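Protein, Family 18 Chitinase (Crocus vernus, PDB 3SIM) probably hydrolyses the beta-1,4 linkages of chitin, as a plant glycoside hydrolase of family 18 built on a TIM barrel. Local coordinates at residues I217-G222 and K232-A237; L228-G233 and F263-E268; V4-Y9 and H182-F187. All blocks are in the same frame, centred on the assembly; numbering follows the deposited sequence.

Contact 1: residues I217-G222 and K232-A237; sequences ISFSTG and KGFFDA
Phe219 drives one edge of its ring into a face of Phe234, and this T-shaped pair is the tight centre of the contact. The ring planes stand 77° apart with centroids 5.0 Å from each other. Phe219 CD2 leads: it lies above the rim of the Phe234 ring, not its middle, and meets Phe234 CE1 at 3.6 Å. What lifts the Phe219 ring off the strand is a first torsion of 62°, which stands the ring up over its own backbone. The Phe234 ring extends from the helix toward the strand. At its far end Phe234 CZ takes the tip of Ile217, whose CD1 lies 3.6 Å away. Phe234 CE2 rests 3.5 Å from Ser218 O, a packing contact between a ring carbon and a carbonyl. Ser218 turns its side chain away, into the barrel, where OG bonds to Tyr185 O and Phe187 N.

Outward the contact slackens. Phe235 keeps its ring clear of the strand, receives Phe234 CD1 over one face, and meets Phe272 of the last helix; Lys232 and Asp236 stand in solvent. At the end of the strand, Ser220 OG accepts from Gly222 N at 2.9 Å in an ST turn. Strand 217-220 and helix 232-237 run nearly antiparallel, at 167°, with axes 10.3 Å apart. Such apolar strand-to-helix packing is characteristic of a beta-alpha-beta unit of the TIM barrel, here strand 215-220, helix 230-243 and strand 250-253.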
ATOM      1  N   ILE A 217      -6.308  -3.056   9.392  1.00  7.90           N
ATOM      2  CA  ILE A 217      -5.344  -3.979   9.970  1.00  6.64           C
ATOM      3  C   ILE A 217      -4.565  -4.758   8.892  1.00  7.62           C
ATOM      4  O   ILE A 217      -4.949  -4.773   7.787  1.00  7.66           O
ATOM      5  CB  ILE A 217      -5.914  -4.861  11.059  1.00  6.62           C
ATOM      6  CG1 ILE A 217      -6.949  -5.837  10.488  1.00  5.87           C
ATOM      7  CG2 ILE A 217      -6.462  -4.049  12.246  1.00  5.71           C
ATOM      8  CD1 ILE A 217      -7.549  -6.828  11.474  1.00  5.01           C
ATOM      9  N   SER A 218      -3.495  -5.408   9.280  1.00  8.44           N
ATOM     10  CA  SER A 218      -2.610  -6.064   8.333  1.00  8.94           C
ATOM     11  C   SER A 218      -1.729  -7.183   8.893  1.00  9.35           C
ATOM     12  O   SER A 218      -1.489  -7.243  10.030  1.00  9.14           O
ATOM     13  CB  SER A 218      -1.749  -5.012   7.634  1.00  8.53           C
ATOM     14  OG  SER A 218      -0.859  -4.445   8.477  1.00  8.44           O
ATOM     15  N   PHE A 219      -1.238  -8.013   8.013  1.00  8.90           N
ATOM     16  CA  PHE A 219      -0.211  -9.000   8.280  1.00  9.97           C
ATOM     17  C   PHE A 219       0.722  -9.250   7.064  1.00  9.78           C
ATOM     18  O   PHE A 219       0.372  -8.973   5.972  1.00  8.54           O
ATOM     19  CB  PHE A 219      -0.787 -10.320   8.805  1.00  9.46           C
ATOM     20  CG  PHE A 219      -1.715 -11.038   7.849  1.00 10.85           C
ATOM     21  CD1 PHE A 219      -1.244 -11.866   6.884  1.00  8.57           C
ATOM     22  CD2 PHE A 219      -3.081 -10.908   7.973  1.00  9.40           C
ATOM     23  CE1 PHE A 219      -2.129 -12.534   6.036  1.00 10.40           C
ATOM     24  CE2 PHE A 219      -3.944 -11.573   7.124  1.00 12.29           C
ATOM     25  CZ  PHE A 219      -3.469 -12.367   6.165  1.00  9.20           C
ATOM     26  N   SER A 220       1.863  -9.836   7.340  1.00  8.73           N
ATOM     27  CA  SER A 220       2.846 -10.268   6.363  1.00 10.01           C
ATOM     28  C   SER A 220       2.883 -11.785   6.234  1.00 11.49           C
ATOM     29  O   SER A 220       2.714 -12.483   7.171  1.00 11.95           O
ATOM     30  CB  SER A 220       4.244  -9.741   6.682  1.00 11.94           C
ATOM     31  OG  SER A 220       5.277 -10.416   6.051  1.00 13.97           O
ATOM     32  N   THR A 221       3.046 -12.237   5.024  1.00 10.86           N
ATOM     33  CA  THR A 221       3.236 -13.628   4.692  1.00 11.33           C
ATOM     34  C   THR A 221       4.740 -13.949   4.395  1.00 12.49           C
ATOM     35  O   THR A 221       5.047 -14.934   3.870  1.00 12.88           O
ATOM     36  CB  THR A 221       2.260 -14.032   3.564  1.00 10.57           C
ATOM     37  OG1 THR A 221       2.638 -13.390   2.347  1.00  9.73           O
ATOM     38  CG2 THR A 221       0.754 -13.737   4.002  1.00  7.69           C
ATOM     39  N   GLY A 222       5.622 -13.023   4.723  1.00 13.05           N
ATOM     40  CA  GLY A 222       7.050 -13.091   4.509  1.00 13.71           C
ATOM     41  C   GLY A 222       7.814 -14.065   5.405  1.00 15.73           C
ATOM     42  O   GLY A 222       7.314 -14.521   6.362  1.00 13.40           O
ATOM     43  N   LYS A 232      -1.383 -16.962  14.655  1.00 22.81           N
ATOM     44  CA  LYS A 232      -1.115 -17.010  16.080  1.00 21.81           C
ATOM     45  C   LYS A 232      -1.865 -15.962  16.954  1.00 20.25           C
ATOM     46  O   LYS A 232      -1.418 -15.514  17.943  1.00 19.69           O
ATOM     47  CB  LYS A 232       0.352 -17.183  16.364  1.00 21.33           C
ATOM     48  CG  LYS A 232       0.842 -18.562  15.903  1.00 23.80           C
ATOM     49  CD  LYS A 232       2.316 -18.788  16.085  1.00 26.92           C
ATOM     50  CE  LYS A 232       2.690 -20.253  16.090  1.00 28.97           C
ATOM     51  NZ  LYS A 232       3.106 -20.708  14.808  1.00 31.33           N
ATOM     52  N   GLY A 233      -3.064 -15.677  16.534  1.00 18.89           N
ATOM     53  CA  GLY A 233      -3.972 -14.834  17.238  1.00 16.76           C
ATOM     54  C   GLY A 233      -4.427 -13.594  16.487  1.00 15.77           C
ATOM     55  O   GLY A 233      -5.280 -12.930  16.944  1.00 15.01           O
ATOM     56  N   PHE A 234      -3.924 -13.376  15.278  1.00 14.41           N
ATOM     57  CA  PHE A 234      -4.367 -12.242  14.494  1.00 13.82           C
ATOM     58  C   PHE A 234      -5.901 -12.280  14.306  1.00 13.62           C
ATOM     59  O   PHE A 234      -6.535 -11.322  14.519  1.00 13.53           O
ATOM     60  CB  PHE A 234      -3.687 -12.194  13.118  1.00 13.81           C
ATOM     61  CG  PHE A 234      -4.259 -11.155  12.157  1.00 14.32           C
ATOM     62  CD1 PHE A 234      -5.234 -11.494  11.262  1.00 12.65           C
ATOM     63  CD2 PHE A 234      -3.751  -9.891  12.073  1.00 14.25           C
ATOM     64  CE1 PHE A 234      -5.701 -10.609  10.378  1.00 14.16           C
ATOM     65  CE2 PHE A 234      -4.280  -8.999  11.176  1.00 12.00           C
ATOM     66  CZ  PHE A 234      -5.268  -9.374  10.372  1.00 13.36           C
ATOM     67  N   PHE A 235      -6.444 -13.427  13.987  1.00 12.99           N
ATOM     68  CA  PHE A 235      -7.883 -13.594  13.841  1.00 12.36           C
ATOM     69  C   PHE A 235      -8.732 -13.367  15.108  1.00 12.63           C
ATOM     70  O   PHE A 235      -9.820 -12.971  15.002  1.00 11.65           O
ATOM     71  CB  PHE A 235      -8.293 -14.810  12.990  1.00 11.99           C
ATOM     72  CG  PHE A 235      -7.943 -14.678  11.544  1.00 12.29           C
ATOM     73  CD1 PHE A 235      -8.575 -13.746  10.767  1.00 12.65           C
ATOM     74  CD2 PHE A 235      -6.953 -15.436  10.967  1.00 12.58           C
ATOM     75  CE1 PHE A 235      -8.274 -13.592   9.499  1.00 10.20           C
ATOM     76  CE2 PHE A 235      -6.645 -15.287   9.659  1.00 11.10           C
ATOM     77  CZ  PHE A 235      -7.306 -14.342   8.927  1.00 12.21           C
ATOM     78  N   ASP A 236      -8.181 -13.622  16.286  1.00 13.37           N
ATOM     79  CA  ASP A 236      -8.827 -13.269  17.538  1.00 14.69           C
ATOM     80  C   ASP A 236      -8.968 -11.758  17.755  1.00 13.38           C
ATOM     81  O   ASP A 236      -9.975 -11.299  18.126  1.00 12.42           O
ATOM     82  CB  ASP A 236      -8.128 -13.912  18.724  1.00 16.33           C
ATOM     83  CG  ASP A 236      -8.171 -15.413  18.657  1.00 23.80           C
ATOM     84  OD1 ASP A 236      -9.127 -15.943  18.138  1.00 27.86           O
ATOM     85  OD2 ASP A 236      -7.239 -16.059  19.055  1.00 30.32           O
ATOM     86  N   ALA A 237      -7.901 -11.040  17.500  1.00 12.20           N
ATOM     87  CA  ALA A 237      -7.899  -9.601  17.500  1.00 11.28           C
ATOM     88  C   ALA A 237      -8.854  -9.052  16.415  1.00 10.23           C
ATOM     89  O   ALA A 237      -9.600  -8.182  16.657  1.00 10.79           O
ATOM     90  CB  ALA A 237      -6.524  -9.109  17.306  1.00 10.94           C
TER

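Contact 2: residues L228-G233 and F263-E268; sequences LPVDKG and FRYEEE
Val230 and Asp231, at the start of one helix, both bear on Tyr265, near the start of the other. Walking along 263-268, Phe263 comes first, at the N-cap position; its side chain heads off to Val15, Val20 and Pro21 in loops that take no part in this contact. Arg264 does not touch 228-233, yet it backs the contact: its CG sits 3.8 Å above the plane of the Tyr265 ring, over the centre.

Tyr265 carries the whole interface. On the face opposite Arg264, Val230 CG2 lies 4.2 Å from the Tyr265 ring centroid and only 7° off the normal, a well-centred CH-pi contact, while Val230 CG1 comes within 3.9 Å of Tyr265 CD1. The ring is thus held between an aliphatic branch on one face and an arginine methylene on the other. At the phenol end Tyr265 OH donates to Asp231 OD2, but the modelled 2.4 Å is very short and its exact length is doubtful. With chi1 at 62° the Asp231 carboxylate swings across to the hydroxyl; its plane is turned 77° from the ring.

Glu266 points elsewhere, buried, with OE1 bonded to Ser258. One turn after Arg264, Glu268 leans back toward helix 230-243 but meets Phe235 there, its OE2 staying 6.3 Å from Asp231 OD2. The first turn of helix 264-274 therefore lies beside the first turn of helix 230-243 on the barrel's outer layer, and Phe219 of strand 215-220 lies beneath, touching both Val230 and Tyr265.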
ATOM      1  N   LEU A 228       2.007  -9.518  15.296  1.00 17.32           N
ATOM      2  CA  LEU A 228       1.153 -10.603  15.719  1.00 16.14           C
ATOM      3  C   LEU A 228       0.841 -11.497  14.496  1.00 16.38           C
ATOM      4  O   LEU A 228       0.103 -11.152  13.655  1.00 15.94           O
ATOM      5  CB  LEU A 228      -0.130 -10.028  16.264  1.00 14.98           C
ATOM      6  CG  LEU A 228      -1.058 -10.750  17.215  1.00 17.57           C
ATOM      7  CD1 LEU A 228      -2.518 -10.640  16.916  1.00 16.17           C
ATOM      8  CD2 LEU A 228      -0.614 -12.167  17.596  1.00 16.10           C
ATOM      9  N   PRO A 229       1.409 -12.669  14.464  1.00 17.42           N
ATOM     10  CA  PRO A 229       1.289 -13.553  13.321  1.00 17.51           C
ATOM     11  C   PRO A 229      -0.124 -13.981  13.009  1.00 16.58           C
ATOM     12  O   PRO A 229      -0.938 -14.201  13.865  1.00 14.84           O
ATOM     13  CB  PRO A 229       2.147 -14.738  13.712  1.00 17.53           C
ATOM     14  CG  PRO A 229       3.011 -14.239  14.841  1.00 18.47           C
ATOM     15  CD  PRO A 229       2.148 -13.309  15.544  1.00 19.09           C
ATOM     16  N   VAL A 230      -0.320 -14.155  11.718  1.00 17.98           N
ATOM     17  CA  VAL A 230      -1.608 -14.335  11.111  1.00 19.49           C
ATOM     18  C   VAL A 230      -2.330 -15.490  11.698  1.00 20.76           C
ATOM     19  O   VAL A 230      -3.484 -15.466  11.793  1.00 22.34           O
ATOM     20  CB  VAL A 230      -1.589 -14.825   9.669  1.00 19.60           C
ATOM     21  CG1 VAL A 230      -2.793 -14.355   8.933  1.00 16.58           C
ATOM     22  CG2 VAL A 230      -0.240 -14.732   8.974  1.00 20.84           C
ATOM     23  N   ASP A 231      -1.613 -16.527  12.018  1.00 22.07           N
ATOM     24  CA  ASP A 231      -2.220 -17.688  12.552  1.00 23.01           C
ATOM     25  C   ASP A 231      -1.904 -17.965  13.987  1.00 23.78           C
ATOM     26  O   ASP A 231      -2.073 -19.059  14.436  1.00 23.95           O
ATOM     27  CB  ASP A 231      -1.957 -18.897  11.675  0.50 23.40           C
ATOM     28  CG  ASP A 231      -0.509 -19.254  11.535  1.00 25.32           C
ATOM     29  OD1 ASP A 231       0.368 -18.836  12.260  1.00 30.04           O
ATOM     30  OD2 ASP A 231      -0.293 -20.034  10.684  1.00 29.41           O
ATOM     31  N   LYS A 232      -1.383 -16.962  14.655  1.00 22.81           N
ATOM     32  CA  LYS A 232      -1.115 -17.010  16.080  1.00 21.81           C
ATOM     33  C   LYS A 232      -1.865 -15.962  16.954  1.00 20.25           C
ATOM     34  O   LYS A 232      -1.418 -15.514  17.943  1.00 19.69           O
ATOM     35  CB  LYS A 232       0.352 -17.183  16.364  1.00 21.33           C
ATOM     36  CG  LYS A 232       0.842 -18.562  15.903  1.00 23.80           C
ATOM     37  CD  LYS A 232       2.316 -18.788  16.085  1.00 26.92           C
ATOM     38  CE  LYS A 232       2.690 -20.253  16.090  1.00 28.97           C
ATOM     39  NZ  LYS A 232       3.106 -20.708  14.808  1.00 31.33           N
ATOM     40  N   GLY A 233      -3.064 -15.677  16.534  1.00 18.89           N
ATOM     41  CA  GLY A 233      -3.972 -14.834  17.238  1.00 16.76           C
ATOM     42  C   GLY A 233      -4.427 -13.594  16.487  1.00 15.77           C
ATOM     43  O   GLY A 233      -5.280 -12.930  16.944  1.00 15.01           O
ATOM     44  N   PHE A 263      -1.219 -19.267  -0.748  1.00 10.93           N
ATOM     45  CA  PHE A 263      -2.307 -18.341  -0.634  1.00 10.09           C
ATOM     46  C   PHE A 263      -3.356 -18.760   0.419  1.00  9.79           C
ATOM     47  O   PHE A 263      -4.460 -18.325   0.393  1.00  7.98           O
ATOM     48  CB  PHE A 263      -2.913 -18.080  -1.989  1.00 10.32           C
ATOM     49  CG  PHE A 263      -1.883 -17.696  -3.036  1.00 10.47           C
ATOM     50  CD1 PHE A 263      -1.236 -16.506  -2.976  1.00 11.80           C
ATOM     51  CD2 PHE A 263      -1.520 -18.563  -4.011  1.00 13.43           C
ATOM     52  CE1 PHE A 263      -0.301 -16.182  -3.898  1.00 12.21           C
ATOM     53  CE2 PHE A 263      -0.569 -18.221  -4.958  1.00 15.03           C
ATOM     54  CZ  PHE A 263       0.037 -17.064  -4.898  1.00 13.08           C
ATOM     55  N   ARG A 264      -2.959 -19.598   1.352  1.00  9.40           N
ATOM     56  CA  ARG A 264      -3.893 -20.026   2.358  1.00 10.77           C
ATOM     57  C   ARG A 264      -4.415 -18.831   3.196  1.00 10.29           C
ATOM     58  O   ARG A 264      -5.553 -18.733   3.462  1.00 11.64           O
ATOM     59  CB  ARG A 264      -3.357 -21.162   3.211  1.00 11.92           C
ATOM     60  CG  ARG A 264      -2.628 -20.827   4.391  1.00 13.84           C
ATOM     61  CD  ARG A 264      -2.893 -21.821   5.504  1.00 19.61           C
ATOM     62  NE  ARG A 264      -2.247 -23.086   5.278  1.00 19.34           N
ATOM     63  CZ  ARG A 264      -2.775 -24.274   5.534  1.00 15.69           C
ATOM     64  NH1 ARG A 264      -3.950 -24.405   6.055  1.00 14.73           N
ATOM     65  NH2 ARG A 264      -2.083 -25.309   5.255  1.00 17.02           N
ATOM     66  N   TYR A 265      -3.534 -17.919   3.512  1.00  9.75           N
ATOM     67  CA  TYR A 265      -3.878 -16.747   4.274  1.00 10.32           C
ATOM     68  C   TYR A 265      -4.836 -15.758   3.562  1.00 10.04           C
ATOM     69  O   TYR A 265      -5.733 -15.307   4.108  1.00 11.26           O
ATOM     70  CB  TYR A 265      -2.677 -16.164   5.016  1.00  9.06           C
ATOM     71  CG  TYR A 265      -1.977 -17.212   5.939  1.00 11.46           C
ATOM     72  CD1 TYR A 265      -2.641 -17.788   7.028  1.00 10.90           C
ATOM     73  CD2 TYR A 265      -0.678 -17.623   5.702  1.00  9.73           C
ATOM     74  CE1 TYR A 265      -2.014 -18.714   7.834  1.00 12.59           C
ATOM     75  CE2 TYR A 265      -0.052 -18.535   6.522  1.00  9.63           C
ATOM     76  CZ  TYR A 265      -0.707 -19.089   7.564  1.00  8.98           C
ATOM     77  OH  TYR A 265      -0.023 -19.979   8.307  1.00 14.44           O
ATOM     78  N   GLU A 266      -4.594 -15.525   2.277  1.00  9.63           N
ATOM     79  CA  GLU A 266      -5.501 -14.715   1.473  1.00  9.75           C
ATOM     80  C   GLU A 266      -6.917 -15.294   1.504  1.00 10.34           C
ATOM     81  O   GLU A 266      -7.894 -14.562   1.666  1.00  9.85           O
ATOM     82  CB  GLU A 266      -5.002 -14.622   0.030  1.00  8.99           C
ATOM     83  CG  GLU A 266      -3.918 -13.578  -0.186  1.00 10.54           C
ATOM     84  CD  GLU A 266      -2.530 -14.106   0.121  1.00 10.59           C
ATOM     85  OE1 GLU A 266      -1.549 -13.365  -0.093  1.00 11.25           O
ATOM     86  OE2 GLU A 266      -2.422 -15.264   0.577  1.00  6.50           O
ATOM     87  N   GLU A 267      -7.008 -16.612   1.365  1.00  9.71           N
ATOM     88  CA  GLU A 267      -8.292 -17.302   1.373  1.00 11.39           C
ATOM     89  C   GLU A 267      -8.959 -17.255   2.745  1.00 10.59           C
ATOM     90  O   GLU A 267     -10.182 -17.154   2.841  1.00 11.30           O
ATOM     91  CB  GLU A 267      -8.119 -18.755   0.924  1.00 11.36           C
ATOM     92  CG  GLU A 267      -9.428 -19.493   0.695  1.00 16.98           C
ATOM     93  CD  GLU A 267      -9.217 -20.935   0.276  1.00 20.34           C
ATOM     94  N   GLU A 268      -8.158 -17.331   3.804  1.00 10.41           N
ATOM     95  CA  GLU A 268      -8.699 -17.328   5.138  1.00  9.55           C
ATOM     96  C   GLU A 268      -9.281 -15.967   5.542  1.00  9.33           C
ATOM     97  O   GLU A 268     -10.299 -15.873   6.118  1.00  9.69           O
ATOM     98  CB  GLU A 268      -7.681 -17.831   6.168  1.00  9.79           C
ATOM     99  CG  GLU A 268      -8.176 -17.846   7.632  1.00 11.91           C
ATOM    100  CD  GLU A 268      -7.245 -18.541   8.692  1.00 16.51           C
ATOM    101  OE1 GLU A 268      -7.701 -18.918   9.746  1.00 17.61           O
ATOM    102  OE2 GLU A 268      -6.074 -18.658   8.479  1.00 17.02           O
TER

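Contact 3: residues V4-Y9 and H182-F187; sequences VEYIGY and HINYQF
The Tyr6 ring and the Asn184 amide stand at right angles, their planes 90° apart, with the amide approaching the phenol end obliquely. Tyr6 is stacked on Trp253, while the His182 ring has Asn184 CG at its edge, in plane. Asn184 ND2 donates to Tyr6 OH at 3.2 Å with an N-H...O angle of 147°, the hydroxyl lying somewhat out of the amide plane. The same hydroxyl is bonded more strongly to Ser160 OG and weakly to Asp123 OD2.

At its oxygen end the amide is held by a residue two places earlier: His182 ND1 donates to Asn184 OD1 at 3.2 Å. That donor sits 35° above the carbonyl plane, though the bond keeps close to the plane of the imidazole. Both ends of the amide are engaged, consistent with the modelled orientation. Val4 CG1 adds only a loose touch, 4.2 Å from Asn184 ND2.

Strands 2-7 and 182-184 are not paired; they face each other across the barrel interior. Inward-pointing polar and aromatic residues of this kind, next to Asp123 of the DXXDXDXE signature, are characteristic of the family 18 TIM-barrel core near its active site.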
ATOM      1  N   VAL A   4      -7.133  -5.682   0.623  1.00  9.37           N
ATOM      2  CA  VAL A   4      -6.001  -5.143  -0.090  1.00  8.81           C
ATOM      3  C   VAL A   4      -4.804  -6.134  -0.158  1.00  9.90           C
ATOM      4  O   VAL A   4      -4.303  -6.564   0.815  1.00  9.02           O
ATOM      5  CB  VAL A   4      -5.560  -3.836   0.535  1.00  9.10           C
ATOM      6  CG1 VAL A   4      -4.522  -3.217  -0.264  1.00  6.46           C
ATOM      7  CG2 VAL A   4      -6.691  -2.903   0.733  1.00 10.07           C
ATOM      8  N   GLU A   5      -4.415  -6.464  -1.369  1.00  9.24           N
ATOM      9  CA  GLU A   5      -3.309  -7.345  -1.704  1.00  9.54           C
ATOM     10  C   GLU A   5      -2.118  -6.670  -2.394  1.00  8.47           C
ATOM     11  O   GLU A   5      -2.189  -6.357  -3.536  1.00  8.47           O
ATOM     12  CB  GLU A   5      -3.806  -8.516  -2.554  1.00  9.58           C
ATOM     13  CG  GLU A   5      -2.833  -9.613  -2.842  1.00 10.61           C
ATOM     14  CD  GLU A   5      -2.646 -10.658  -1.671  1.00 12.19           C
ATOM     15  OE1 GLU A   5      -3.266 -10.549  -0.658  1.00 11.88           O
ATOM     16  OE2 GLU A   5      -1.877 -11.564  -1.781  1.00  8.91           O
ATOM     17  N   TYR A   6      -1.021  -6.464  -1.681  1.00  9.34           N
ATOM     18  CA  TYR A   6       0.207  -5.983  -2.321  1.00  8.35           C
ATOM     19  C   TYR A   6       0.818  -7.058  -3.296  1.00  8.32           C
ATOM     20  O   TYR A   6       0.753  -8.186  -3.002  1.00  8.73           O
ATOM     21  CB  TYR A   6       1.219  -5.423  -1.327  1.00  7.86           C
ATOM     22  CG  TYR A   6       0.791  -4.114  -0.687  1.00  9.95           C
ATOM     23  CD1 TYR A   6       1.296  -2.910  -1.087  1.00  7.94           C
ATOM     24  CD2 TYR A   6      -0.210  -4.086   0.237  1.00  9.12           C
ATOM     25  CE1 TYR A   6       0.862  -1.730  -0.487  1.00 11.80           C
ATOM     26  CE2 TYR A   6      -0.654  -2.953   0.802  1.00  8.97           C
ATOM     27  CZ  TYR A   6      -0.131  -1.768   0.455  1.00 10.09           C
ATOM     28  OH  TYR A   6      -0.589  -0.663   1.046  1.00 13.16           O
ATOM     29  N   ILE A   7       1.318  -6.641  -4.435  1.00  8.67           N
ATOM     30  CA  ILE A   7       1.852  -7.535  -5.448  1.00  8.68           C
ATOM     31  C   ILE A   7       2.914  -6.905  -6.368  1.00  8.72           C
ATOM     32  O   ILE A   7       2.877  -5.765  -6.726  1.00  6.88           O
ATOM     33  CB  ILE A   7       0.714  -8.211  -6.322  1.00  8.28           C
ATOM     34  CG1 ILE A   7       1.256  -9.279  -7.302  1.00 10.65           C
ATOM     35  CG2 ILE A   7       0.019  -7.231  -7.101  1.00  6.52           C
ATOM     36  CD1 ILE A   7       0.285 -10.136  -7.829  1.00 10.47           C
ATOM     37  N   GLY A   8       3.812  -7.780  -6.780  1.00  9.85           N
ATOM     38  CA  GLY A   8       5.028  -7.482  -7.479  1.00 10.37           C
ATOM     39  C   GLY A   8       6.382  -7.255  -6.786  1.00 10.87           C
ATOM     40  O   GLY A   8       7.282  -6.912  -7.441  1.00 11.81           O
ATOM     41  N   TYR A   9       6.438  -7.424  -5.471  1.00 10.88           N
ATOM     42  CA  TYR A   9       7.616  -7.388  -4.650  1.00 11.92           C
ATOM     43  C   TYR A   9       7.464  -8.386  -3.470  1.00 11.88           C
ATOM     44  O   TYR A   9       6.429  -8.475  -2.914  1.00 11.74           O
ATOM     45  CB  TYR A   9       7.857  -5.974  -4.154  1.00 12.43           C
ATOM     46  CG  TYR A   9       9.226  -5.723  -3.576  1.00 16.13           C
ATOM     47  CD1 TYR A   9      10.256  -5.314  -4.354  1.00 17.11           C
ATOM     48  CD2 TYR A   9       9.458  -5.917  -2.265  1.00 21.09           C
ATOM     49  CE1 TYR A   9      11.456  -5.114  -3.845  1.00 24.82           C
ATOM     50  CE2 TYR A   9      10.644  -5.705  -1.731  1.00 24.14           C
ATOM     51  CZ  TYR A   9      11.650  -5.311  -2.511  1.00 24.41           C
ATOM     52  OH  TYR A   9      12.822  -5.108  -1.939  1.00 30.28           O
ATOM     53  N   HIS A 182      -8.195   5.749   2.965  1.00  8.10           N
ATOM     54  CA  HIS A 182      -7.917   4.806   4.041  1.00 10.15           C
ATOM     55  C   HIS A 182      -6.415   4.637   4.305  1.00 10.74           C
ATOM     56  O   HIS A 182      -5.608   5.091   3.555  1.00 10.46           O
ATOM     57  CB  HIS A 182      -8.558   3.431   3.831  1.00  8.60           C
ATOM     58  CG  HIS A 182      -8.325   2.862   2.479  1.00 10.41           C
ATOM     59  ND1 HIS A 182      -7.289   2.023   2.206  1.00 10.25           N
ATOM     60  CD2 HIS A 182      -8.978   3.036   1.318  1.00  7.10           C
ATOM     61  CE1 HIS A 182      -7.320   1.688   0.943  1.00 11.91           C
ATOM     62  NE2 HIS A 182      -8.336   2.295   0.383  1.00 14.62           N
ATOM     63  N   ILE A 183      -6.101   3.960   5.375  1.00  9.57           N
ATOM     64  CA  ILE A 183      -4.787   3.863   5.916  1.00  9.59           C
ATOM     65  C   ILE A 183      -4.417   2.406   6.165  1.00  9.34           C
ATOM     66  O   ILE A 183      -4.932   1.771   7.020  1.00  8.94           O
ATOM     67  CB  ILE A 183      -4.647   4.716   7.178  1.00  9.64           C
ATOM     68  CG1 ILE A 183      -5.151   6.114   6.930  1.00 10.28           C
ATOM     69  CG2 ILE A 183      -3.205   4.741   7.684  1.00 11.53           C
ATOM     70  CD1 ILE A 183      -5.241   6.873   8.094  1.00 15.89           C
ATOM     71  N   ASN A 184      -3.522   1.924   5.347  1.00  8.39           N
ATOM     72  CA  ASN A 184      -3.016   0.604   5.441  1.00  7.51           C
ATOM     73  C   ASN A 184      -1.820   0.515   6.405  1.00  6.90           C
ATOM     74  O   ASN A 184      -0.705   0.415   5.992  1.00  7.05           O
ATOM     75  CB  ASN A 184      -2.735  -0.003   4.073  1.00  7.59           C
ATOM     76  CG  ASN A 184      -3.901   0.130   3.082  1.00 11.42           C
ATOM     77  OD1 ASN A 184      -5.066   0.011   3.398  1.00 10.35           O
ATOM     78  ND2 ASN A 184      -3.531   0.317   1.874  1.00 10.75           N
ATOM     79  N   TYR A 185      -2.128   0.549   7.701  1.00  6.49           N
ATOM     80  CA  TYR A 185      -1.115   0.621   8.739  1.00  6.96           C
ATOM     81  C   TYR A 185      -0.378  -0.694   8.761  1.00  7.45           C
ATOM     82  O   TYR A 185      -0.945  -1.688   8.616  1.00  8.00           O
ATOM     83  CB  TYR A 185      -1.674   0.965  10.126  1.00  6.99           C
ATOM     84  CG  TYR A 185      -0.753   1.669  11.047  1.00  8.36           C
ATOM     85  CD1 TYR A 185      -0.063   0.996  12.041  1.00  7.86           C
ATOM     86  CD2 TYR A 185      -0.567   3.025  10.961  1.00  9.97           C
ATOM     87  CE1 TYR A 185       0.764   1.648  12.930  1.00  4.75           C
ATOM     88  CE2 TYR A 185       0.258   3.682  11.788  1.00  9.56           C
ATOM     89  CZ  TYR A 185       0.951   3.000  12.777  1.00 10.74           C
ATOM     90  OH  TYR A 185       1.806   3.654  13.578  1.00 10.65           O
ATOM     91  N   GLN A 186       0.924  -0.598   8.835  1.00  8.38           N
ATOM     92  CA  GLN A 186       1.851  -1.702   8.737  1.00  8.83           C
ATOM     93  C   GLN A 186       2.124  -2.320  10.162  1.00  9.64           C
ATOM     94  O   GLN A 186       3.122  -2.082  10.794  1.00 10.24           O
ATOM     95  CB  GLN A 186       3.106  -1.302   7.921  1.00  8.88           C
ATOM     96  CG  GLN A 186       2.935  -0.885   6.456  1.00  8.65           C
ATOM     97  CD  GLN A 186       4.258  -0.896   5.670  1.00 13.74           C
ATOM     98  OE1 GLN A 186       4.618   0.061   5.036  1.00 12.10           O
ATOM     99  NE2 GLN A 186       4.949  -1.986   5.745  1.00  5.77           N
ATOM    100  N   PHE A 187       1.187  -3.109  10.617  1.00  9.92           N
ATOM    101  CA  PHE A 187       1.255  -3.752  11.912  1.00 11.17           C
ATOM    102  C   PHE A 187       2.433  -4.763  12.000  1.00 11.81           C
ATOM    103  O   PHE A 187       2.904  -5.038  13.038  1.00 11.39           O
ATOM    104  CB  PHE A 187      -0.102  -4.300  12.404  1.00  9.60           C
ATOM    105  CG  PHE A 187      -1.112  -3.236  12.775  1.00 11.18           C
ATOM    106  CD1 PHE A 187      -1.163  -2.696  14.026  1.00  9.74           C
ATOM    107  CD2 PHE A 187      -2.000  -2.782  11.857  1.00  8.27           C
ATOM    108  CE1 PHE A 187      -2.067  -1.731  14.327  1.00 12.78           C
ATOM    109  CE2 PHE A 187      -2.890  -1.841  12.163  1.00 10.26           C
ATOM    110  CZ  PHE A 187      -2.922  -1.298  13.389  1.00 10.82           C
TER

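Contacts 1 and 2 adjoin and share the start of helix 230-243: contact 1 lies between barrel and helix layer, binding that helix to strand 215-220, and contact 2 within the helix layer, reaching helix 264-274. Contact 3 lies inside the barrel, near the centre of the chain. Chemistry follows place. Contact 1 is buried and apolar, without a hydrogen bond; contact 2 joins a buried apolar part with a hydroxyl-carboxylate pair at the surface; contact 3 is buried yet polar. Strand 215-220 joins two of these layers, giving phenylalanine to the helices and Ser218 to the 182-187 backbone. Glu5 and Glu266 bring contacts 3 and 2 together, their carboxylates modelled doubtfully close.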